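Side-chain contacts in (R)-specific enoyl-CoA hydratase (Pseudomonas aeruginosa, PDB 5CPG), which catalyses the reversible, (R)-specific hydration of trans-2-enoyl-CoA thioesters to (3R)-3-hydroxyacyl-CoA: residues Y19-A24 against G64-A69; D27-A32 against V41-A46; N39-H42 against Y47-T50. All coordinates share one frame; numbering follows the deposited sequence.

Contact 1. Residues Y19-A24 against G64-A69; sequences YTSSIA and GALISA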
loop_
_atom_site.group_PDB
_atom_site.type_symbol
_atom_site.label_atom_id
_atom_site.label_comp_id
_atom_site.label_asym_id
_atom_site.label_seq_id
_atom_site.Cartn_x
_atom_site.Cartn_y
_atom_site.Cartn_z
ATOM N N TYR A 19 2.297 -16.135 -0.016
ATOM C CA TYR A 19 3.195 -15.213 0.696
ATOM C C TYR A 19 2.455 -14.916 1.964
ATOM O O TYR A 19 1.301 -14.505 1.905
ATOM C CB TYR A 19 3.433 -13.950 -0.144
ATOM C CG TYR A 19 4.364 -12.922 0.465
ATOM C CD1 TYR A 19 5.729 -13.132 0.490
ATOM C CD2 TYR A 19 3.860 -11.727 0.990
ATOM C CE1 TYR A 19 6.598 -12.189 1.044
ATOM C CE2 TYR A 19 4.717 -10.766 1.535
ATOM C CZ TYR A 19 6.065 -11.003 1.562
ATOM O OH TYR A 19 6.872 -10.046 2.118
ATOM N N THR A 20 3.057 -15.173 3.126
ATOM C CA THR A 20 2.265 -15.104 4.341
ATOM C C THR A 20 2.873 -14.093 5.304
ATOM O O THR A 20 4.081 -13.862 5.285
ATOM C CB THR A 20 2.194 -16.445 5.063
ATOM O OG1 THR A 20 3.545 -16.852 5.332
ATOM C CG2 THR A 20 1.425 -17.479 4.266
ATOM N N SER A 21 2.036 -13.518 6.157
ATOM C CA SER A 21 2.522 -12.512 7.087
ATOM C C SER A 21 1.642 -12.475 8.326
ATOM O O SER A 21 0.429 -12.550 8.248
ATOM C CB SER A 21 2.559 -11.134 6.431
ATOM O OG SER A 21 3.089 -10.168 7.326
ATOM N N SER A 22 2.262 -12.357 9.497
ATOM C CA SER A 22 1.466 -12.227 10.694
ATOM C C SER A 22 1.148 -10.752 10.901
ATOM O O SER A 22 1.934 -9.914 10.522
ATOM C CB SER A 22 2.234 -12.778 11.890
ATOM O OG SER A 22 3.509 -12.149 11.943
ATOM N N ILE A 23 -0.001 -10.443 11.482
ATOM C CA ILE A 23 -0.360 -9.057 11.776
ATOM C C ILE A 23 -0.064 -8.722 13.243
ATOM O O ILE A 23 -0.888 -8.905 14.134
ATOM C CB ILE A 23 -1.837 -8.783 11.485
ATOM C CG1 ILE A 23 -2.171 -9.278 10.070
ATOM C CG2 ILE A 23 -2.112 -7.288 11.588
ATOM C CD1 ILE A 23 -1.325 -8.660 9.017
ATOM N N ALA A 24 1.123 -8.196 13.465
ATOM C CA ALA A 24 1.568 -7.935 14.823
ATOM C C ALA A 24 1.544 -6.444 15.070
ATOM O O ALA A 24 1.349 -5.640 14.167
ATOM C CB ALA A 24 2.992 -8.506 15.019
ATOM N N GLY A 64 -2.335 -4.228 0.430
ATOM C CA GLY A 64 -1.741 -3.829 -0.843
ATOM C C GLY A 64 -0.232 -3.919 -0.739
ATOM O O GLY A 64 0.430 -4.336 -1.648
ATOM N N ALA A 65 0.313 -3.508 0.401
ATOM C CA ALA A 65 1.724 -3.664 0.622
ATOM C C ALA A 65 2.191 -5.125 0.523
ATOM O O ALA A 65 3.200 -5.422 -0.126
ATOM C CB ALA A 65 2.106 -3.065 1.996
ATOM N N LEU A 66 1.478 -6.023 1.178
ATOM C CA LEU A 66 1.850 -7.448 1.167
ATOM C C LEU A 66 1.741 -8.033 -0.237
ATOM O O LEU A 66 2.620 -8.749 -0.666
ATOM C CB LEU A 66 0.950 -8.227 2.147
ATOM C CG LEU A 66 1.161 -7.778 3.599
ATOM C CD1 LEU A 66 0.151 -8.488 4.483
ATOM C CD2 LEU A 66 2.602 -8.114 4.038
ATOM N N ILE A 67 0.660 -7.695 -0.957
ATOM C CA ILE A 67 0.499 -8.125 -2.340
ATOM C C ILE A 67 1.696 -7.679 -3.180
ATOM O O ILE A 67 2.236 -8.468 -3.954
ATOM C CB ILE A 67 -0.804 -7.575 -2.943
ATOM C CG1 ILE A 67 -1.985 -8.374 -2.380
ATOM C CG2 ILE A 67 -0.788 -7.659 -4.468
ATOM C CD1 ILE A 67 -3.384 -7.710 -2.633
ATOM N N SER A 68 2.101 -6.417 -3.028
ATOM C CA SER A 68 3.184 -5.911 -3.888
ATOM C C SER A 68 4.470 -6.643 -3.598
ATOM O O SER A 68 5.254 -6.901 -4.520
ATOM C CB SER A 68 3.383 -4.401 -3.714
ATOM O OG SER A 68 3.886 -4.091 -2.434
ATOM N N ALA A 69 4.703 -6.993 -2.332
ATOM C CA ALA A 69 5.950 -7.707 -1.985
ATOM C C ALA A 69 5.893 -9.159 -2.521
ATOM O O ALA A 69 6.924 -9.709 -2.941
ATOM C CB ALA A 69 6.186 -7.680 -0.468
#

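Contact 2. Residues D27-A32 against V41-A46; sequences DLQLFA and VHLDAA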
loop_
_atom_site.group_PDB
_atom_site.type_symbol
_atom_site.label_atom_id
_atom_site.label_comp_id
_atom_site.label_asym_id
_atom_site.label_seq_id
_atom_site.Cartn_x
_atom_site.Cartn_y
_atom_site.Cartn_z
ATOM N N ASP A 27 3.710 -4.350 12.848
ATOM C CA ASP A 27 3.210 -4.108 11.473
ATOM C C ASP A 27 2.298 -2.903 11.428
ATOM O O ASP A 27 2.379 -2.079 10.512
ATOM C CB ASP A 27 2.514 -5.339 10.970
ATOM C CG ASP A 27 3.455 -6.523 10.965
ATOM O OD1 ASP A 27 4.379 -6.504 10.158
ATOM O OD2 ASP A 27 3.321 -7.436 11.789
ATOM N N LEU A 28 1.454 -2.778 12.441
ATOM C CA LEU A 28 0.532 -1.634 12.527
ATOM C C LEU A 28 1.350 -0.385 12.686
ATOM O O LEU A 28 1.080 0.623 12.050
ATOM C CB LEU A 28 -0.460 -1.815 13.702
ATOM C CG LEU A 28 -1.796 -2.526 13.432
ATOM C CD1 LEU A 28 -1.611 -3.696 12.477
ATOM C CD2 LEU A 28 -2.457 -2.953 14.747
ATOM N N GLN A 29 2.374 -0.436 13.546
ATOM C CA GLN A 29 3.176 0.755 13.791
ATOM C C GLN A 29 4.027 1.136 12.556
ATOM O O GLN A 29 4.106 2.297 12.216
ATOM C CB GLN A 29 4.081 0.544 14.988
ATOM C CG GLN A 29 3.304 0.433 16.275
ATOM C CD GLN A 29 4.156 -0.086 17.400
ATOM O OE1 GLN A 29 5.066 -0.890 17.187
ATOM N NE2 GLN A 29 3.840 0.337 18.609
ATOM N N LEU A 30 4.637 0.155 11.895
ATOM C CA LEU A 30 5.428 0.461 10.721
ATOM C C LEU A 30 4.534 1.045 9.614
ATOM O O LEU A 30 4.947 1.974 8.905
ATOM C CB LEU A 30 6.146 -0.806 10.190
ATOM C CG LEU A 30 7.231 -1.252 11.154
ATOM C CD1 LEU A 30 7.617 -2.677 10.794
ATOM C CD2 LEU A 30 8.476 -0.319 11.092
ATOM N N PHE A 31 3.326 0.499 9.430
ATOM C CA PHE A 31 2.534 0.994 8.309
ATOM C C PHE A 31 2.077 2.421 8.568
ATOM O O PHE A 31 2.033 3.247 7.643
ATOM C CB PHE A 31 1.343 0.090 8.015
ATOM C CG PHE A 31 0.703 0.398 6.702
ATOM C CD1 PHE A 31 1.158 -0.200 5.533
ATOM C CD2 PHE A 31 -0.318 1.323 6.619
ATOM C CE1 PHE A 31 0.568 0.127 4.295
ATOM C CE2 PHE A 31 -0.899 1.619 5.413
ATOM C CZ PHE A 31 -0.453 1.014 4.246
ATOM N N ALA A 32 1.757 2.719 9.845
ATOM C CA ALA A 32 1.366 4.084 10.234
ATOM C C ALA A 32 2.511 5.034 9.960
ATOM O O ALA A 32 2.322 6.144 9.444
ATOM C CB ALA A 32 0.984 4.158 11.714
ATOM N N VAL A 41 -7.261 3.934 16.012
ATOM C CA VAL A 41 -7.740 2.558 16.072
ATOM C C VAL A 41 -6.649 1.590 15.590
ATOM O O VAL A 41 -6.726 0.380 15.858
ATOM C CB VAL A 41 -9.009 2.358 15.235
ATOM C CG1 VAL A 41 -8.649 2.282 13.714
ATOM C CG2 VAL A 41 -9.745 1.126 15.672
ATOM N N HIS A 42 -5.644 2.111 14.866
ATOM C CA HIS A 42 -4.505 1.292 14.456
ATOM C C HIS A 42 -3.333 1.297 15.429
ATOM O O HIS A 42 -2.433 0.459 15.332
ATOM C CB HIS A 42 -3.990 1.779 13.099
ATOM C CG HIS A 42 -5.055 1.901 12.060
ATOM N ND1 HIS A 42 -5.817 0.835 11.641
ATOM C CD2 HIS A 42 -5.491 2.978 11.366
ATOM C CE1 HIS A 42 -6.681 1.242 10.718
ATOM N NE2 HIS A 42 -6.499 2.541 10.534
ATOM N N LEU A 43 -3.323 2.231 16.388
ATOM C CA LEU A 43 -2.139 2.463 17.187
ATOM C C LEU A 43 -2.326 2.414 18.696
ATOM O O LEU A 43 -1.444 1.963 19.388
ATOM C CB LEU A 43 -1.521 3.826 16.834
ATOM C CG LEU A 43 -0.876 3.870 15.427
ATOM C CD1 LEU A 43 -0.441 5.287 15.051
ATOM C CD2 LEU A 43 0.308 2.908 15.329
ATOM N N ASP A 44 -3.455 2.918 19.168
ATOM C CA ASP A 44 -3.719 3.190 20.594
ATOM C C ASP A 44 -4.638 2.120 21.159
ATOM O O ASP A 44 -5.800 2.082 20.823
ATOM C CB ASP A 44 -4.352 4.594 20.730
ATOM C CG ASP A 44 -4.523 5.045 22.185
ATOM O OD1 ASP A 44 -4.787 4.205 23.060
ATOM O OD2 ASP A 44 -4.428 6.260 22.444
ATOM N N ALA A 45 -4.096 1.220 21.983
ATOM C CA ALA A 45 -4.879 0.091 22.459
ATOM C C ALA A 45 -6.044 0.561 23.355
ATOM O O ALA A 45 -7.148 0.045 23.285
ATOM C CB ALA A 45 -3.981 -0.899 23.230
ATOM N N ALA A 46 -5.767 1.563 24.171
ATOM C CA ALA A 46 -6.819 2.111 25.010
ATOM C C ALA A 46 -7.948 2.703 24.183
ATOM O O ALA A 46 -9.136 2.506 24.486
ATOM C CB ALA A 46 -6.248 3.146 25.950
HETATM O O HOH W 1 1.442 2.078 18.993
#

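Contact 3. Residues N39-H42 against Y47-T50; sequences NPVH and YAAT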
loop_
_atom_site.group_PDB
_atom_site.type_symbol
_atom_site.label_atom_id
_atom_site.label_comp_id
_atom_site.label_asym_id
_atom_site.label_seq_id
_atom_site.Cartn_x
_atom_site.Cartn_y
_atom_site.Cartn_z
ATOM N N ASN A 39 -4.432 7.257 12.600
ATOM C CA ASN A 39 -5.737 7.048 13.219
ATOM C C ASN A 39 -5.577 6.111 14.402
ATOM O O ASN A 39 -4.899 5.101 14.293
ATOM C CB ASN A 39 -6.729 6.452 12.234
ATOM C CG ASN A 39 -7.497 7.511 11.495
ATOM O OD1 ASN A 39 -8.451 8.079 12.037
ATOM N ND2 ASN A 39 -7.084 7.802 10.261
ATOM N N PRO A 40 -6.166 6.466 15.547
ATOM C CA PRO A 40 -5.792 5.762 16.781
ATOM C C PRO A 40 -6.312 4.325 16.856
ATOM O O PRO A 40 -5.784 3.540 17.662
ATOM C CB PRO A 40 -6.393 6.646 17.889
ATOM C CG PRO A 40 -7.495 7.429 17.183
ATOM C CD PRO A 40 -6.908 7.710 15.806
ATOM N N VAL A 41 -7.261 3.934 16.012
ATOM C CA VAL A 41 -7.740 2.558 16.072
ATOM C C VAL A 41 -6.649 1.590 15.590
ATOM O O VAL A 41 -6.726 0.380 15.858
ATOM C CB VAL A 41 -9.009 2.358 15.235
ATOM C CG1 VAL A 41 -8.649 2.282 13.714
ATOM C CG2 VAL A 41 -9.745 1.126 15.672
ATOM N N HIS A 42 -5.644 2.111 14.866
ATOM C CA HIS A 42 -4.505 1.292 14.456
ATOM C C HIS A 42 -3.333 1.297 15.429
ATOM O O HIS A 42 -2.433 0.459 15.332
ATOM C CB HIS A 42 -3.990 1.779 13.099
ATOM C CG HIS A 42 -5.055 1.901 12.060
ATOM N ND1 HIS A 42 -5.817 0.835 11.641
ATOM C CD2 HIS A 42 -5.491 2.978 11.366
ATOM C CE1 HIS A 42 -6.681 1.242 10.718
ATOM N NE2 HIS A 42 -6.499 2.541 10.534
ATOM N N TYR A 47 -7.587 3.436 23.134
ATOM C CA TYR A 47 -8.606 3.922 22.221
ATOM C C TYR A 47 -9.349 2.787 21.530
ATOM O O TYR A 47 -10.569 2.806 21.412
ATOM C CB TYR A 47 -7.986 4.856 21.160
ATOM C CG TYR A 47 -9.027 5.359 20.196
ATOM C CD1 TYR A 47 -9.793 6.488 20.502
ATOM C CD2 TYR A 47 -9.283 4.699 18.993
ATOM C CE1 TYR A 47 -10.763 6.947 19.619
ATOM C CE2 TYR A 47 -10.264 5.122 18.141
ATOM C CZ TYR A 47 -10.999 6.254 18.455
ATOM O OH TYR A 47 -11.952 6.687 17.580
ATOM N N ALA A 48 -8.621 1.791 21.029
ATOM C CA ALA A 48 -9.276 0.785 20.216
ATOM C C ALA A 48 -10.243 0.010 21.091
ATOM O O ALA A 48 -11.233 -0.492 20.617
ATOM C CB ALA A 48 -8.236 -0.155 19.566
ATOM N N ALA A 49 -9.933 -0.075 22.376
ATOM C CA ALA A 49 -10.768 -0.838 23.308
ATOM C C ALA A 49 -12.177 -0.228 23.400
ATOM O O ALA A 49 -13.146 -0.925 23.737
ATOM C CB ALA A 49 -10.119 -0.883 24.680
ATOM N N THR A 50 -12.285 1.067 23.079
ATOM C CA THR A 50 -13.583 1.782 23.162
ATOM C C THR A 50 -14.416 1.664 21.904
ATOM O O THR A 50 -15.576 2.088 21.880
ATOM C CB THR A 50 -13.398 3.297 23.480
ATOM O OG1 THR A 50 -12.909 4.022 22.326
ATOM C CG2 THR A 50 -12.447 3.472 24.635
#

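Contact 1. Residues Y19-A24 against G64-A69
Tyr19 carries its ring CG anti to the backbone N (chi1 -179°), which swings the phenol off the strand and up against Leu66 and Ala69 of the helix. Leu66 instead keeps CG beside its own backbone N, opposite the carbonyl carbon (chi1 -64°), and so sends its two methyl groups out to the next inward-facing strand residue, Ser21. These torsions close a gap that the backbones leave wide: the axes of strand 19-22 and helix 64-69 approach no nearer than 9.1 Å.

Two touches follow, which share Leu66 CD2. In the first, the Tyr19 ring lies obliquely beside the Leu66 carbonyl, with CD2 3.6 Å from Leu66 O, while its CE2 grazes Leu66 CD2 at 4.2 Å. Further along the ring, Ala69 C sits over one face and Tyr19 OH comes within 3.6 Å of Ala69 CB. That hydroxyl is not left to apolar company, since it hydrogen-bonds Ser35 O of the second subunit. In the second touch, Ser21 CB rests 3.9 Å from Leu66 CD2, a purely van der Waals meeting.

The helical turn behind these residues is tied by a shared acceptor. Ser68 OG donates to Ala65 O over 2.8 Å, and Ala69 N reaches the same oxygen from the same face of its carbonyl plane, at 3.1 Å. Tyr19 and Ser21 are themselves held by backbone bonds to Val101 and Leu99 of strand 98-109, and Leu66 also touches Val101.

The strand runs at 143° to the helix, nearer antiparallel than parallel. A long helix, 62-73, laid against the antiparallel sheet in this way, here against strand 16-22, one of the two edge strands of the sheet within the chain, is the core element of the hotdog fold.

Contact 2. Residues D27-A32 against V41-A46
Leu43 meets Ala32 and Gln29 with its branched end, and Leu28 packs beside it against the oxygen end of the His42 carbonyl. These residues join helix 25-35 to the loop that leads into helix 45-49, both within the region between strand 16-22 and helix 62-73; this is consistent with the overhang that distinguishes (R)-hydratases among hotdog proteins.

The orientation of Leu43 decides most of the contact. With CG beside its backbone N and anti to the carbonyl carbon (chi1 -70°), its fork opens on the helix: CD1 lies 3.8 Å from Ala32 CB and CD2 3.9 Å from the same carbon, so the two methyls share one alanine. CD2 also reaches back one turn to Gln29, where CG lies at 4.0 Å, the two side chains meeting at a slant.

Leu28 addresses a backbone oxygen instead of a side chain. Its CB stands 3.4 Å from His42 O, and Leu28 CD2 comes to 3.5 Å of that oxygen. No polar partner for His42 O is found anywhere in the model, so a buried acceptor without a partner faces the hydrocarbon of Leu28. The imidazole of His42 leads away from the helix: Val41 CG1 sits 3.7 Å above its plane, over the ring centre, while a stacked His59 and a bond from ND1 to Ile57 O further fix the ring. Gln29 and Ala32 also pack on Pro150 and Leu149 of the second subunit, respectively.

The polar link between the segments is indirect. Gln29 is extended beyond CG, which carries its amide past the leucine; Gln29 NE2 donates to a water 3.0 Å away, and that water donates in turn to Leu43 O at 2.9 Å, an oxygen that also accepts from Arg56 NH1.

Contact 3. Residues N39-H42 against Y47-T50
Pro40 lies on the Tyr47 ring through a CH-pi contact: Pro40 CG stands 3.7 Å from the ring centroid and only 10° off the ring normal, hence squarely over the face. Pro40 CB covers the inner part of the same ring, 3.7 Å from Tyr47 CD2. Next to it, Val41 CB approaches Tyr47 CE2 at 4.2 Å, and Val41 O rests 4.0 Å from Ala48 CB. Tyr47 presents its ring here because CG is anti to the backbone N (chi1 179°).

Asn39 to His42, with Asp37 just before them, match the Asn-Pro-Val-His part of the hydratase 2 motif, so helix 45-49 packs directly on the loop bearing that signature.

One shell out, the loop is bent into a turn by His42 N bonding Asn39 O at 3.1 Å. Asn39 ND2 is held twice, by Asp37 OD1 and by Ala72 O of the second subunit. Asp44 OD1, at the N-cap, accepts from Tyr47 N; further on, Thr50 OG1 donates to Tyr47 O over 2.8 Å, in the carbonyl plane on a lone pair, while Thr50 N bonds the same oxygen.

Contact 1 lies close to the centre of the chain, about 4 Å between centres, whereas contacts 2 and 3 sit about 18 and 23 Å out on the same side. Along the chain both outer contacts are nested within the loop that contact 1 closes between strand 16-22 and helix 62-73. Contacts 2 and 3 share Val41 and His42 and both use helix 45-49, with centres 8 Å apart. Contact 1 meets contact 2 where Ile23 CG2 packs 3.7 Å from Leu28 CD1, but does not touch contact 3. The set thus runs from the hotdog core outward through the helical region that is consistent with the (R)-hydratase overhang, and every contact reaches the second subunit.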